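Local structure of OBCA, Oxalate Biosynthetic Component A (Burkholderia glumae, 4NNB) at residues S310-A315 with H352-N357; R344-V349 with L374-A379. The protein is an oxalate biosynthetic component with a TIM-barrel domain that holds magnesium and oxaloacetate in the model. One frame throughout, in Å; residues are numbered along the deposited sequence.

Interaction 1. Residues S310-A315 with H352-N357; sequences SLSPAA and HAIVDN. With OAA (oxaloacetate ion), chain C.
I354 lies across the ring of P313, the two side chains crossing at about a right angle. Its CG2 branch meets the CD-CG side of the ring, I354 CG2 lying 3.6 Å from P313 CD. Its CG1 also touches P313 CD and packs against the methyl of A314, with I354 CG1 3.7 Å from A314 CB. With CG1 beside the backbone N of I354 (chi1 -78°) and an extended chi2, CD1 reaches S312, where I354 CD1 lies 4.0 Å from S312 CB. The A314 methyl points at the helix and also meets the A353 methyl, with CB to CB at 4.0 Å. The contact belongs to the TIM-barrel domain. It joins the loop after strand 308-311 to the first turns of helix 352-359, which follows the next barrel strand, 344-349. One side-chain bond crosses here. N357 ND2 donates to the backbone O of P313 at 3.0 Å, nearly straight at 170°. The donor lies in the carbonyl plane of P313, and the oxygen lies in the amide plane of N357. The same ND2 also touches the A314 methyl. The N-terminal end of the helix is tied down by N351, whose OD1 accepts from I354 N. At the end of strand 308-311, before the loop, S310 OG donates to O1 of the oxaloacetate ion at 2.5 Å. R281, S277, S279 and Y324 also bind this ion.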
loop_
_atom_site.group_PDB
_atom_site.type_symbol
_atom_site.label_atom_id
_atom_site.label_comp_id
_atom_site.label_asym_id
_atom_site.label_seq_id
_atom_site.Cartn_x
_atom_site.Cartn_y
_atom_site.Cartn_z
ATOM N N SER A 310 -4.861 15.583 2.026
ATOM C CA SER A 310 -3.807 15.398 3.007
ATOM C C SER A 310 -2.928 16.657 3.159
ATOM O O SER A 310 -2.755 17.438 2.219
ATOM C CB SER A 310 -2.976 14.159 2.670
ATOM O OG SER A 310 -2.212 14.360 1.499
ATOM N N LEU A 311 -2.407 16.854 4.366
ATOM C CA LEU A 311 -1.546 17.997 4.676
ATOM C C LEU A 311 -0.550 17.565 5.755
ATOM O O LEU A 311 -0.947 17.049 6.806
ATOM C CB LEU A 311 -2.398 19.186 5.156
ATOM C CG LEU A 311 -1.693 20.538 5.296
ATOM C CD1 LEU A 311 -2.673 21.689 5.033
ATOM C CD2 LEU A 311 -1.045 20.694 6.674
ATOM N N SER A 312 0.738 17.752 5.486
ATOM C CA SER A 312 1.787 17.388 6.434
ATOM C C SER A 312 2.608 18.633 6.780
ATOM O O SER A 312 3.354 19.120 5.950
ATOM C CB SER A 312 2.709 16.323 5.830
ATOM O OG SER A 312 2.024 15.107 5.571
ATOM N N PRO A 313 2.476 19.145 8.011
ATOM C CA PRO A 313 3.064 20.460 8.301
ATOM C C PRO A 313 4.513 20.426 8.822
ATOM O O PRO A 313 4.855 21.181 9.741
ATOM C CB PRO A 313 2.112 21.040 9.357
ATOM C CG PRO A 313 1.581 19.822 10.085
ATOM C CD PRO A 313 1.541 18.698 9.065
ATOM N N ALA A 314 5.329 19.554 8.232
ATOM C CA ALA A 314 6.774 19.532 8.410
ATOM C C ALA A 314 7.312 18.681 7.284
ATOM O O ALA A 314 6.546 17.950 6.637
ATOM C CB ALA A 314 7.170 18.913 9.762
ATOM N N ALA A 315 8.624 18.750 7.069
ATOM C CA ALA A 315 9.296 17.852 6.136
ATOM C C ALA A 315 9.017 16.406 6.541
ATOM O O ALA A 315 8.989 16.082 7.734
ATOM C CB ALA A 315 10.796 18.113 6.131
ATOM N N HIS A 352 7.100 13.427 15.040
ATOM C CA HIS A 352 6.861 14.313 16.178
ATOM C C HIS A 352 6.919 15.792 15.788
ATOM O O HIS A 352 6.220 16.621 16.374
ATOM C CB HIS A 352 7.822 14.012 17.338
ATOM C CG HIS A 352 7.522 12.724 18.037
ATOM N ND1 HIS A 352 6.452 12.579 18.898
ATOM C CD2 HIS A 352 8.129 11.513 17.981
ATOM C CE1 HIS A 352 6.425 11.338 19.355
ATOM N NE2 HIS A 352 7.425 10.669 18.809
ATOM N N ALA A 353 7.751 16.120 14.808
ATOM C CA ALA A 353 7.808 17.493 14.314
ATOM C C ALA A 353 6.412 17.945 13.885
ATOM O O ALA A 353 5.990 19.069 14.185
ATOM C CB ALA A 353 8.784 17.601 13.157
ATOM N N ILE A 354 5.679 17.058 13.211
ATOM C CA ILE A 354 4.312 17.395 12.800
ATOM C C ILE A 354 3.395 17.637 13.997
ATOM O O ILE A 354 2.603 18.593 13.996
ATOM C CB ILE A 354 3.738 16.368 11.797
ATOM C CG1 ILE A 354 4.318 16.659 10.409
ATOM C CG2 ILE A 354 2.209 16.411 11.767
ATOM C CD1 ILE A 354 4.224 15.504 9.405
ATOM N N VAL A 355 3.507 16.801 15.025
ATOM C CA VAL A 355 2.725 17.017 16.247
ATOM C C VAL A 355 3.039 18.384 16.884
ATOM O O VAL A 355 2.124 19.154 17.211
ATOM C CB VAL A 355 2.953 15.902 17.291
ATOM C CG1 VAL A 355 2.048 16.138 18.514
ATOM C CG2 VAL A 355 2.672 14.522 16.678
ATOM N N ASP A 356 4.327 18.678 17.043
ATOM C CA ASP A 356 4.759 19.965 17.585
ATOM C C ASP A 356 4.202 21.131 16.781
ATOM O O ASP A 356 3.671 22.089 17.336
ATOM C CB ASP A 356 6.278 20.059 17.568
ATOM C CG ASP A 356 6.935 19.086 18.515
ATOM O OD1 ASP A 356 6.252 18.568 19.422
ATOM O OD2 ASP A 356 8.147 18.846 18.348
ATOM N N ASN A 357 4.310 21.042 15.462
ATOM C CA ASN A 357 3.879 22.146 14.601
ATOM C C ASN A 357 2.362 22.332 14.541
ATOM O O ASN A 357 1.861 23.460 14.602
ATOM C CB ASN A 357 4.471 21.981 13.200
ATOM C CG ASN A 357 5.996 22.085 13.201
ATOM O OD1 ASN A 357 6.600 22.449 14.213
ATOM N ND2 ASN A 357 6.620 21.787 12.058
HETATM O O1 OAA C . -0.248 12.890 2.029
HETATM O O2 OAA C . -0.948 10.966 1.050
HETATM O O4 OAA C . 3.451 8.165 1.560
HETATM O O5 OAA C . 3.916 10.390 1.209
HETATM O O3 OAA C . 0.780 8.883 0.879
HETATM C C1 OAA C . -0.041 11.639 1.706
HETATM C C2 OAA C . 1.266 10.998 2.115
HETATM C C3 OAA C . 1.631 9.715 1.401
HETATM C C4 OAA C . 3.076 9.407 1.376
#

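Interaction 2. Residues R344-V349 with L374-A379; sequences RPEVEV and LFMLVA
Four backbone hydrogen bonds join strand 344-349 to strand 374-378 as parallel neighbours in the TIM-barrel sheet. V347 N donates to L374 O and V347 O accepts from M376 N, both at 2.8 Å. V349 N to M376 O is shorter, at 2.7 Å. V378 N to V349 O is longer, and its donor stands above the carbonyl plane. At the other end a water bridges P345 O and L374 N. A second water donates to E346 OE2 and F375 O.

E346, E348 and M376 share one face of the sheet. E346 is extended, with CG anti to the backbone N (chi1 172°), and its carboxyl end crosses M376 at a slant. There E346 OE2 is 3.5 Å from M376 CE, and E346 CD touches M376 CB. N275 ND2 binds E346 OE1. E348, part of the oxaloacetate pocket, runs alongside M376.

V347, V349, F375 and L377 occupy the opposite face, where helix 416-440 packs on F375 and L377. V347 and F375 lie side by side, with V347 CB 3.6 Å from F375 CD1. V349 CG2 comes to the edge of the F375 ring, near its plane, 3.9 Å from CD1.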
loop_
_atom_site.group_PDB
_atom_site.type_symbol
_atom_site.label_atom_id
_atom_site.label_comp_id
_atom_site.label_asym_id
_atom_site.label_seq_id
_atom_site.Cartn_x
_atom_site.Cartn_y
_atom_site.Cartn_z
ATOM N N ARG A 344 -11.388 20.096 3.757
ATOM C CA ARG A 344 -10.912 19.880 5.119
ATOM C C ARG A 344 -9.559 19.155 5.089
ATOM O O ARG A 344 -9.433 18.079 4.488
ATOM C CB ARG A 344 -11.956 19.089 5.922
ATOM C CG ARG A 344 -11.575 18.767 7.382
ATOM C CD ARG A 344 -11.893 19.937 8.327
ATOM N NE ARG A 344 -13.247 20.432 8.107
ATOM C CZ ARG A 344 -14.344 19.927 8.675
ATOM N NH1 ARG A 344 -14.254 18.929 9.537
ATOM N NH2 ARG A 344 -15.536 20.430 8.381
ATOM N N PRO A 345 -8.529 19.742 5.720
ATOM C CA PRO A 345 -7.267 18.995 5.696
ATOM C C PRO A 345 -7.341 17.754 6.578
ATOM O O PRO A 345 -8.016 17.733 7.608
ATOM C CB PRO A 345 -6.218 19.995 6.235
ATOM C CG PRO A 345 -6.979 21.130 6.815
ATOM C CD PRO A 345 -8.389 21.099 6.272
ATOM N N GLU A 346 -6.672 16.697 6.145
ATOM C CA GLU A 346 -6.370 15.619 7.072
ATOM C C GLU A 346 -4.898 15.764 7.363
ATOM O O GLU A 346 -4.066 15.665 6.445
ATOM C CB GLU A 346 -6.665 14.235 6.485
ATOM C CG GLU A 346 -6.174 13.101 7.383
ATOM C CD GLU A 346 -6.468 11.718 6.813
ATOM O OE1 GLU A 346 -5.722 11.265 5.933
ATOM O OE2 GLU A 346 -7.440 11.076 7.260
ATOM N N VAL A 347 -4.563 16.013 8.628
ATOM C CA VAL A 347 -3.155 16.144 9.001
ATOM C C VAL A 347 -2.545 14.751 9.055
ATOM O O VAL A 347 -2.946 13.913 9.887
ATOM C CB VAL A 347 -2.960 16.863 10.358
ATOM C CG1 VAL A 347 -1.479 17.003 10.662
ATOM C CG2 VAL A 347 -3.597 18.250 10.325
ATOM N N GLU A 348 -1.612 14.492 8.139
ATOM C CA GLU A 348 -0.888 13.222 8.112
ATOM C C GLU A 348 0.211 13.312 9.148
ATOM O O GLU A 348 1.229 13.971 8.917
ATOM C CB GLU A 348 -0.232 12.966 6.748
ATOM C CG GLU A 348 -1.140 13.041 5.552
ATOM C CD GLU A 348 -2.219 11.982 5.573
ATOM O OE1 GLU A 348 -2.007 10.867 5.034
ATOM O OE2 GLU A 348 -3.292 12.285 6.109
ATOM N N VAL A 349 0.010 12.671 10.291
ATOM C CA VAL A 349 0.989 12.753 11.371
ATOM C C VAL A 349 2.112 11.721 11.167
ATOM O O VAL A 349 2.062 10.595 11.689
ATOM C CB VAL A 349 0.331 12.580 12.749
ATOM C CG1 VAL A 349 1.352 12.851 13.850
ATOM C CG2 VAL A 349 -0.863 13.526 12.902
ATOM N N LEU A 374 -8.968 16.947 11.569
ATOM C CA LEU A 374 -8.758 15.534 11.252
ATOM C C LEU A 374 -7.283 15.165 11.262
ATOM O O LEU A 374 -6.461 15.888 10.690
ATOM C CB LEU A 374 -9.331 15.224 9.865
ATOM C CG LEU A 374 -10.766 15.635 9.566
ATOM C CD1 LEU A 374 -11.145 15.212 8.133
ATOM C CD2 LEU A 374 -11.706 15.024 10.572
ATOM N N PHE A 375 -6.953 14.033 11.887
ATOM C CA PHE A 375 -5.566 13.559 11.965
ATOM C C PHE A 375 -5.484 12.088 11.553
ATOM O O PHE A 375 -6.397 11.301 11.830
ATOM C CB PHE A 375 -5.010 13.714 13.392
ATOM C CG PHE A 375 -4.983 15.138 13.884
ATOM C CD1 PHE A 375 -3.841 15.918 13.724
ATOM C CD2 PHE A 375 -6.099 15.703 14.484
ATOM C CE1 PHE A 375 -3.815 17.248 14.159
ATOM C CE2 PHE A 375 -6.078 17.030 14.938
ATOM C CZ PHE A 375 -4.932 17.795 14.775
ATOM N N MET A 376 -4.396 11.724 10.885
ATOM C CA MET A 376 -4.100 10.323 10.579
ATOM C C MET A 376 -2.734 9.998 11.157
ATOM O O MET A 376 -1.738 10.620 10.777
ATOM C CB MET A 376 -4.137 10.068 9.061
ATOM C CG MET A 376 -3.727 8.645 8.639
ATOM S SD MET A 376 -4.920 7.413 9.227
ATOM C CE MET A 376 -6.351 7.911 8.286
ATOM N N LEU A 377 -2.686 9.054 12.102
ATOM C CA LEU A 377 -1.410 8.643 12.692
ATOM C C LEU A 377 -0.711 7.652 11.752
ATOM O O LEU A 377 -1.204 6.541 11.536
ATOM C CB LEU A 377 -1.615 8.016 14.080
ATOM C CG LEU A 377 -2.341 8.882 15.123
ATOM C CD1 LEU A 377 -2.467 8.108 16.449
ATOM C CD2 LEU A 377 -1.630 10.243 15.326
ATOM N N VAL A 378 0.416 8.063 11.174
ATOM C CA VAL A 378 1.191 7.173 10.308
ATOM C C VAL A 378 2.119 6.349 11.203
ATOM O O VAL A 378 3.334 6.551 11.246
ATOM C CB VAL A 378 1.975 7.951 9.230
ATOM C CG1 VAL A 378 2.548 6.982 8.178
ATOM C CG2 VAL A 378 1.064 8.981 8.557
ATOM N N ALA A 379 1.522 5.425 11.947
ATOM C CA ALA A 379 2.268 4.695 12.962
ATOM C C ALA A 379 3.077 3.547 12.366
ATOM O O ALA A 379 2.656 2.913 11.392
ATOM C CB ALA A 379 1.334 4.180 14.052
HETATM O O HOH W 1 -8.674 19.098 9.763
HETATM O O HOH W 2 -8.675 11.183 9.799
#

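In the fold
Both interactions are buried and meet at strand 344-349. Interaction 2 pairs this strand with 373-378. Its other neighbour, strand 308-311, leads into interaction 1. Probable hydrogen bonds from L311 N to E346 O and from L311 O to E348 N join the two. Helix 352-359 follows strand 344-349 in the chain, and I354 CD1 packs on E348 O. Interaction 2 is barrel wall, held by a ladder of backbone bonds, with two glutamates beside M376 and L374 on one face and apolar side chains on the other. Interaction 1 is a smaller loop-to-helix contact with some partly exposed residues, relying on apolar packing and one asparagine bond. S310 and E348 place both beside the oxaloacetate pocket.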